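Local coordinates for aminoglycoside N(3)-acetyltransferase (Streptomyces griseus, PDB 7LAP), which catalyses transfer of an acetyl group, in this enzyme class from acetyl-coenzyme A, to the 3-amino group of aminoglycoside antibiotics and so probably confers resistance, at residues His29-Leu34 with Leu66-Pro71; Gly52-Ser55 with Thr60-Asp63; His192-Ala197 with Arg223-Glu228. All coordinates share one frame; numbering follows the deposited sequence.

Interaction 1 (His29-Leu34 with Leu66-Pro71); sequences HDLAAL and LDVVGP
Leu31 and Val68 meet through one methyl: Val68 CG2 lies 3.9 Å from Leu31 CB, the only apolar side-chain pair across the contact. The same CG2 reaches the helix backbone next door, 4.2 Å from Ala32 N, so Val68 presses against the base of the Leu31 side chain and the peptide that follows it. With CG1 anti to the backbone N (chi1 176°), CG2 falls beside that N and leads the approach. Leu31 CG turns away from its own carbonyl carbon, and the leucine side chain also packs on Leu178 of strand 176-180. Both Leu31 and Val68 are buried. Helices 24-34 and 58-69 both lean on the central mixed sheet: the second belongs to the beta-alpha-beta crossover from strand 41-46 to its parallel neighbour 74-78, and Leu66 and Val69 rest on Leu75 there. The outer part is looser. Ala32 is exposed; Ala32 CA lies 6.5 Å from Val68 CA, and Ala32 CB comes no closer than 4.7 Å, to Val68 CG1. Away from Val68 the chemistry turns polar. Arg24 forms a salt bridge with Asp67, while the Arg28 side chain touches Asp67 and Val68. On the far flank of helix 24-34, exposed His29 gives ND1 to Asp30 OD1 at 3.0 Å (163°); the acceptor lies in the imidazole plane and uses its anti lone pair, which limits how the ring can turn. Asp30 OD2 is occupied separately by Arg26 and by the Gly264 amide. At the C-terminal end of helix 58-69, Gly70 N bonds to Leu66 O at 2.8 Å before Gly70, with phi 70°, takes the chain out of the helix towards Pro71.

Interaction 2 (Gly52-Ser55 with Thr60-Asp63); sequences GYVS and TVID
Ser55 and Thr60 bring the two backbones nearest, with 6.9 Å between their CA atoms. Residues Tyr53-Ser55 run in an extended conformation after Gly52, which has a positive phi (121°) as the chain leaves helix 48-51, whereas Thr60-Asp63 is regular helix. Across the four intervening residues, Thr60 OG1 donates to Ser55 O over 2.7 Å. The hydroxyl stands 23° out of the carbonyl plane. It reaches that oxygen because OG1 sits opposite the carbonyl carbon of Thr60, beside the backbone N (chi1 -72°). This tethers the loop leaving helix 48-51 to an early turn of helix 58-69, both within the connection that carries the chain from strand 41-46 to its parallel neighbour 74-78. Beside the bond the contact is apolar: Val54 CG1 touches Thr60 CG2 at 3.7 Å, the two side chains sliding past each other in opposite directions, and Val54 CG1 lies 4.2 Å from Val61 CG2. Thr60 therefore works with both branches, the hydroxyl bonding and the methyl packing. Ile27 of helix 24-34 meets both Val54 and Thr60, and Leu48 touches both Val54 and Val61. At the subunit interface, Pro105 of the second subunit packs on Thr60 and His103 of that subunit on Ser55.

Interaction 3 (His192-Ala197 with Arg223-Glu228); sequences HAEALA and RDIDSE
Glu194 sets a carboxylate oxygen against a methyl: OE1 lies 3.4 Å from Ile225 CD1, a close approach of a polar atom to an apolar one rather than a bond. The partners come from helix 189-196 and from the end of strand 216-225, the second arm of the antiparallel hairpin 204-213/216-225. The carboxylate has its polar partners elsewhere: OE1 accepts from His191 ND1, OE2 from Tyr234 OH and the Ala231 amide, so both oxygens are satisfied in this buried setting and the carboxylate is held in orientation. Glu194 CB adds a second touch to the same methyl, Ile225 CD1, at 3.7 Å, and the two side chains cross at about a right angle. Ile225 delivers CD1 from an unusual shape: CG1 is wedged between its backbone N and carbonyl carbon (chi1 55°), and chi2 of 133° lies away from the staggered positions. Its CG2 branch faces the helix backbone, 4.3 Å from Ala195 CA. Lys202, which also packs on Ile225, gives its NZ to Glu194 O and Ala197 O near the end of the helix, tying the helix to the start of the hairpin. Beyond Ile225 the strand gives way to an inverse gamma turn centred on Asp226, whose side chain also makes an Asx turn: Glu228 N donates to Asp226 OD1 at 3.1 Å.

How the interactions relate
All three contacts are largely buried: interaction 1 has an exposed member, Ala32, and interaction 3 a partly exposed one, Ala195, whereas all touching residues of interaction 2 are buried. Interactions 1 and 2 share helix 58-69, with centres 13 Å apart, and interaction 2 is nested in the loop that interaction 1 closes. Their chemistry differs: helix-helix packing by one valine methyl in the first, a buried side-chain-to-backbone hydrogen bond beside valines in the second, where the other subunit also packs. Interaction 3 stands across the chain's centre, about 20 Å from interaction 1 and 23 Å from interaction 2 between nearest atoms. It joins a helix to the hairpin and alone sets a carboxylate against the apolar partner.

Interaction 1 (His29-Leu34 with Leu66-Pro71)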
loop_
_atom_site.group_PDB
_atom_site.type_symbol
_atom_site.label_atom_id
_atom_site.label_comp_id
_atom_site.label_asym_id
_atom_site.label_seq_id
_atom_site.Cartn_x
_atom_site.Cartn_y
_atom_site.Cartn_z
ATOM N N HIS B 29 4.171 -19.220 17.434
ATOM C CA HIS B 29 4.812 -19.668 18.670
ATOM C C HIS B 29 5.249 -18.485 19.541
ATOM O O HIS B 29 4.970 -18.456 20.753
ATOM C CB HIS B 29 5.995 -20.558 18.329
ATOM C CG HIS B 29 6.902 -20.809 19.486
ATOM N ND1 HIS B 29 7.892 -19.928 19.854
ATOM C CD2 HIS B 29 6.953 -21.832 20.372
ATOM C CE1 HIS B 29 8.532 -20.405 20.909
ATOM N NE2 HIS B 29 7.979 -21.561 21.240
ATOM N N ASP B 30 5.866 -17.466 18.933
ATOM C CA ASP B 30 6.330 -16.323 19.716
ATOM C C ASP B 30 5.167 -15.508 20.280
ATOM O O ASP B 30 5.290 -14.933 21.369
ATOM C CB ASP B 30 7.225 -15.411 18.881
ATOM C CG ASP B 30 8.569 -16.058 18.536
ATOM O OD1 ASP B 30 8.828 -17.202 18.978
ATOM O OD2 ASP B 30 9.363 -15.408 17.823
ATOM N N LEU B 31 4.067 -15.401 19.537
ATOM C CA LEU B 31 2.909 -14.672 20.039
ATOM C C LEU B 31 2.261 -15.388 21.226
ATOM O O LEU B 31 1.841 -14.739 22.187
ATOM C CB LEU B 31 1.867 -14.490 18.930
ATOM C CG LEU B 31 2.265 -13.562 17.777
ATOM C CD1 LEU B 31 1.276 -13.730 16.581
ATOM C CD2 LEU B 31 2.413 -12.076 18.237
ATOM N N ALA B 32 2.108 -16.711 21.139
ATOM C CA ALA B 32 1.603 -17.474 22.272
ATOM C C ALA B 32 2.523 -17.330 23.499
ATOM O O ALA B 32 2.039 -17.163 24.620
ATOM C CB ALA B 32 1.437 -18.942 21.875
ATOM N N ALA B 33 3.845 -17.317 23.297
ATOM C CA ALA B 33 4.759 -17.145 24.429
ATOM C C ALA B 33 4.597 -15.779 25.096
ATOM O O ALA B 33 4.853 -15.642 26.299
ATOM C CB ALA B 33 6.213 -17.358 23.975
ATOM N N LEU B 34 4.159 -14.764 24.340
ATOM C CA LEU B 34 3.901 -13.447 24.910
ATOM C C LEU B 34 2.657 -13.425 25.794
ATOM O O LEU B 34 2.495 -12.504 26.604
ATOM C CB LEU B 34 3.666 -12.439 23.786
ATOM C CG LEU B 34 4.671 -11.433 23.283
ATOM C CD1 LEU B 34 3.857 -10.425 22.485
ATOM C CD2 LEU B 34 5.413 -10.788 24.426
ATOM N N LEU B 66 -4.088 -14.903 13.492
ATOM C CA LEU B 66 -5.320 -15.682 13.416
ATOM C C LEU B 66 -5.127 -17.087 13.959
ATOM O O LEU B 66 -6.063 -17.660 14.538
ATOM C CB LEU B 66 -5.811 -15.748 11.966
ATOM C CG LEU B 66 -6.244 -14.377 11.412
ATOM C CD1 LEU B 66 -6.535 -14.453 9.914
ATOM C CD2 LEU B 66 -7.468 -13.834 12.171
ATOM N N ASP B 67 -3.948 -17.676 13.735
ATOM C CA ASP B 67 -3.672 -18.988 14.310
ATOM C C ASP B 67 -3.751 -18.948 15.831
ATOM O O ASP B 67 -4.242 -19.893 16.450
ATOM C CB ASP B 67 -2.293 -19.490 13.887
ATOM C CG ASP B 67 -2.198 -19.815 12.373
ATOM O OD1 ASP B 67 -3.224 -19.968 11.688
ATOM O OD2 ASP B 67 -1.060 -19.886 11.852
ATOM N N VAL B 68 -3.237 -17.879 16.455
ATOM C CA VAL B 68 -3.203 -17.846 17.911
ATOM C C VAL B 68 -4.597 -17.577 18.472
ATOM O O VAL B 68 -5.074 -18.305 19.350
ATOM C CB VAL B 68 -2.180 -16.810 18.436
ATOM C CG1 VAL B 68 -2.259 -16.751 19.951
ATOM C CG2 VAL B 68 -0.773 -17.207 18.062
ATOM N N VAL B 69 -5.290 -16.551 17.961
ATOM C CA VAL B 69 -6.570 -16.202 18.588
ATOM C C VAL B 69 -7.677 -17.108 18.088
ATOM O O VAL B 69 -8.716 -17.218 18.748
ATOM C CB VAL B 69 -6.939 -14.709 18.414
ATOM C CG1 VAL B 69 -5.765 -13.820 18.889
ATOM C CG2 VAL B 69 -7.304 -14.340 16.949
ATOM N N GLY B 70 -7.476 -17.794 16.964
ATOM C CA GLY B 70 -8.427 -18.787 16.512
ATOM C C GLY B 70 -9.725 -18.165 16.030
ATOM O O GLY B 70 -9.886 -16.942 16.056
ATOM N N PRO B 71 -10.694 -18.999 15.613
ATOM C CA PRO B 71 -11.895 -18.462 14.942
ATOM C C PRO B 71 -12.765 -17.569 15.821
ATOM O O PRO B 71 -13.546 -16.784 15.279
ATOM C CB PRO B 71 -12.679 -19.729 14.537
ATOM C CG PRO B 71 -11.704 -20.864 14.670
ATOM C CD PRO B 71 -10.773 -20.461 15.778
#

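Interaction 2 (Gly52-Ser55 with Thr60-Asp63)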
loop_
_atom_site.group_PDB
_atom_site.type_symbol
_atom_site.label_atom_id
_atom_site.label_comp_id
_atom_site.label_asym_id
_atom_site.label_seq_id
_atom_site.Cartn_x
_atom_site.Cartn_y
_atom_site.Cartn_z
ATOM N N GLY B 52 12.248 -8.947 11.206
ATOM C CA GLY B 52 13.252 -9.592 10.388
ATOM C C GLY B 52 12.699 -9.864 9.002
ATOM O O GLY B 52 11.742 -9.207 8.565
ATOM N N TYR B 53 13.256 -10.886 8.353
ATOM C CA TYR B 53 12.777 -11.254 7.014
ATOM C C TYR B 53 11.569 -12.164 7.188
ATOM O O TYR B 53 11.705 -13.333 7.564
ATOM C CB TYR B 53 13.882 -11.928 6.186
ATOM C CG TYR B 53 13.304 -12.325 4.842
ATOM C CD1 TYR B 53 13.167 -11.402 3.810
ATOM C CD2 TYR B 53 12.818 -13.614 4.634
ATOM C CE1 TYR B 53 12.569 -11.774 2.574
ATOM C CE2 TYR B 53 12.221 -13.981 3.431
ATOM C CZ TYR B 53 12.095 -13.073 2.403
ATOM O OH TYR B 53 11.467 -13.501 1.217
ATOM N N VAL B 54 10.366 -11.641 6.954
ATOM C CA VAL B 54 9.157 -12.418 7.180
ATOM C C VAL B 54 8.749 -13.056 5.854
ATOM O O VAL B 54 8.446 -12.354 4.885
ATOM C CB VAL B 54 8.022 -11.565 7.763
ATOM C CG1 VAL B 54 6.709 -12.410 7.811
ATOM C CG2 VAL B 54 8.371 -11.094 9.170
ATOM N N SER B 55 8.759 -14.387 5.814
ATOM C CA SER B 55 8.475 -15.152 4.598
ATOM C C SER B 55 6.998 -14.994 4.257
ATOM O O SER B 55 6.137 -15.619 4.887
ATOM C CB SER B 55 8.839 -16.619 4.815
ATOM O OG SER B 55 8.455 -17.435 3.718
ATOM N N THR B 60 1.644 -13.174 6.282
ATOM C CA THR B 60 2.131 -14.166 7.234
ATOM C C THR B 60 1.930 -13.706 8.673
ATOM O O THR B 60 1.543 -14.508 9.538
ATOM C CB THR B 60 3.591 -14.447 6.921
ATOM O OG1 THR B 60 3.635 -15.196 5.698
ATOM C CG2 THR B 60 4.273 -15.218 8.051
ATOM N N VAL B 61 2.162 -12.419 8.945
ATOM C CA VAL B 61 1.890 -11.886 10.278
ATOM C C VAL B 61 0.413 -12.033 10.614
ATOM O O VAL B 61 0.053 -12.487 11.708
ATOM C CB VAL B 61 2.363 -10.425 10.383
ATOM C CG1 VAL B 61 1.989 -9.829 11.758
ATOM C CG2 VAL B 61 3.906 -10.342 10.159
ATOM N N ILE B 62 -0.468 -11.695 9.672
ATOM C CA ILE B 62 -1.909 -11.775 9.943
ATOM C C ILE B 62 -2.344 -13.220 10.185
ATOM O O ILE B 62 -3.075 -13.519 11.134
ATOM C CB ILE B 62 -2.698 -11.151 8.788
ATOM C CG1 ILE B 62 -2.505 -9.639 8.775
ATOM C CG2 ILE B 62 -4.210 -11.549 8.870
ATOM C CD1 ILE B 62 -2.906 -9.018 7.382
ATOM N N ASP B 63 -1.867 -14.145 9.361
ATOM C CA ASP B 63 -2.276 -15.532 9.546
ATOM C C ASP B 63 -1.718 -16.149 10.826
ATOM O O ASP B 63 -2.382 -16.995 11.441
ATOM C CB ASP B 63 -1.877 -16.328 8.317
ATOM C CG ASP B 63 -2.878 -16.103 7.136
ATOM O OD1 ASP B 63 -4.116 -16.068 7.382
ATOM O OD2 ASP B 63 -2.433 -15.956 5.983
#

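Interaction 3 (His192-Ala197 with Arg223-Glu228)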
loop_
_atom_site.group_PDB
_atom_site.type_symbol
_atom_site.label_atom_id
_atom_site.label_comp_id
_atom_site.label_asym_id
_atom_site.label_seq_id
_atom_site.Cartn_x
_atom_site.Cartn_y
_atom_site.Cartn_z
ATOM N N HIS B 192 -8.038 7.140 23.584
ATOM C CA HIS B 192 -9.257 6.908 24.357
ATOM C C HIS B 192 -9.070 7.362 25.795
ATOM O O HIS B 192 -9.988 7.942 26.395
ATOM C CB HIS B 192 -9.646 5.420 24.294
ATOM C CG HIS B 192 -10.886 5.067 25.058
ATOM N ND1 HIS B 192 -12.087 5.719 24.873
ATOM C CD2 HIS B 192 -11.116 4.127 26.007
ATOM C CE1 HIS B 192 -13.007 5.193 25.667
ATOM N NE2 HIS B 192 -12.442 4.234 26.377
ATOM N N ALA B 193 -7.879 7.136 26.357
ATOM C CA ALA B 193 -7.573 7.688 27.677
ATOM C C ALA B 193 -7.661 9.213 27.677
ATOM O O ALA B 193 -8.247 9.811 28.587
ATOM C CB ALA B 193 -6.183 7.234 28.143
ATOM N N GLU B 194 -7.058 9.866 26.680
ATOM C CA GLU B 194 -7.170 11.323 26.586
ATOM C C GLU B 194 -8.629 11.761 26.507
ATOM O O GLU B 194 -9.025 12.754 27.130
ATOM C CB GLU B 194 -6.400 11.836 25.370
ATOM C CG GLU B 194 -4.895 11.781 25.525
ATOM C CD GLU B 194 -4.157 12.274 24.283
ATOM O OE1 GLU B 194 -4.516 11.865 23.145
ATOM O OE2 GLU B 194 -3.217 13.084 24.450
ATOM N N ALA B 195 -9.450 11.021 25.758
ATOM C CA ALA B 195 -10.853 11.405 25.619
ATOM C C ALA B 195 -11.604 11.311 26.945
ATOM O O ALA B 195 -12.493 12.126 27.205
ATOM C CB ALA B 195 -11.528 10.547 24.554
ATOM N N LEU B 196 -11.255 10.344 27.798
ATOM C CA LEU B 196 -11.903 10.182 29.100
ATOM C C LEU B 196 -11.314 11.073 30.190
ATOM O O LEU B 196 -12.008 11.367 31.176
ATOM C CB LEU B 196 -11.794 8.729 29.584
ATOM C CG LEU B 196 -12.364 7.614 28.718
ATOM C CD1 LEU B 196 -12.051 6.249 29.337
ATOM C CD2 LEU B 196 -13.869 7.802 28.524
ATOM N N ALA B 197 -10.056 11.487 30.053
ATOM C CA ALA B 197 -9.360 12.126 31.161
ATOM C C ALA B 197 -9.890 13.528 31.408
ATOM O O ALA B 197 -10.147 14.289 30.467
ATOM C CB ALA B 197 -7.855 12.178 30.898
ATOM N N ARG B 223 -15.688 17.050 15.485
ATOM C CA ARG B 223 -15.004 17.481 16.692
ATOM C C ARG B 223 -14.341 16.275 17.328
ATOM O O ARG B 223 -14.941 15.201 17.388
ATOM C CB ARG B 223 -15.975 18.130 17.679
ATOM C CG ARG B 223 -15.300 18.590 18.953
ATOM C CD ARG B 223 -16.297 19.206 19.883
ATOM N NE ARG B 223 -15.876 19.154 21.281
ATOM C CZ ARG B 223 -15.243 20.141 21.912
ATOM N NH1 ARG B 223 -14.936 21.270 21.270
ATOM N NH2 ARG B 223 -14.928 20.002 23.194
ATOM N N ASP B 224 -13.116 16.463 17.819
ATOM C CA ASP B 224 -12.313 15.395 18.406
ATOM C C ASP B 224 -11.354 16.045 19.396
ATOM O O ASP B 224 -11.191 17.265 19.412
ATOM C CB ASP B 224 -11.562 14.607 17.306
ATOM C CG ASP B 224 -10.866 13.323 17.828
ATOM O OD1 ASP B 224 -11.224 12.826 18.923
ATOM O OD2 ASP B 224 -9.983 12.789 17.120
ATOM N N ILE B 225 -10.726 15.229 20.248
ATOM C CA ILE B 225 -9.527 15.728 20.930
ATOM C C ILE B 225 -8.400 15.884 19.909
ATOM O O ILE B 225 -8.409 15.296 18.823
ATOM C CB ILE B 225 -9.096 14.814 22.086
ATOM C CG1 ILE B 225 -8.918 13.386 21.570
ATOM C CG2 ILE B 225 -10.098 14.854 23.217
ATOM C CD1 ILE B 225 -7.612 12.715 22.018
ATOM N N ASP B 226 -7.421 16.710 20.260
ATOM C CA ASP B 226 -6.291 16.973 19.375
ATOM C C ASP B 226 -5.378 15.752 19.407
ATOM O O ASP B 226 -4.432 15.660 20.191
ATOM C CB ASP B 226 -5.564 18.243 19.809
ATOM C CG ASP B 226 -4.438 18.623 18.872
ATOM O OD1 ASP B 226 -3.933 17.755 18.126
ATOM O OD2 ASP B 226 -4.055 19.805 18.878
ATOM N N SER B 227 -5.676 14.785 18.543
ATOM C CA SER B 227 -4.921 13.542 18.548
ATOM C C SER B 227 -3.639 13.645 17.751
ATOM O O SER B 227 -3.030 12.615 17.444
ATOM C CB SER B 227 -5.775 12.387 18.010
ATOM O OG SER B 227 -5.918 12.450 16.594
ATOM N N GLU B 228 -3.228 14.859 17.401
ATOM C CA GLU B 228 -1.998 15.092 16.663
ATOM C C GLU B 228 -0.915 15.717 17.526
ATOM O O GLU B 228 0.231 15.258 17.502
ATOM C CB GLU B 228 -2.280 15.981 15.448
ATOM C CG GLU B 228 -1.063 16.255 14.590
ATOM C CD GLU B 228 -1.428 16.808 13.220
ATOM O OE1 GLU B 228 -2.131 16.100 12.465
ATOM O OE2 GLU B 228 -1.016 17.949 12.898
#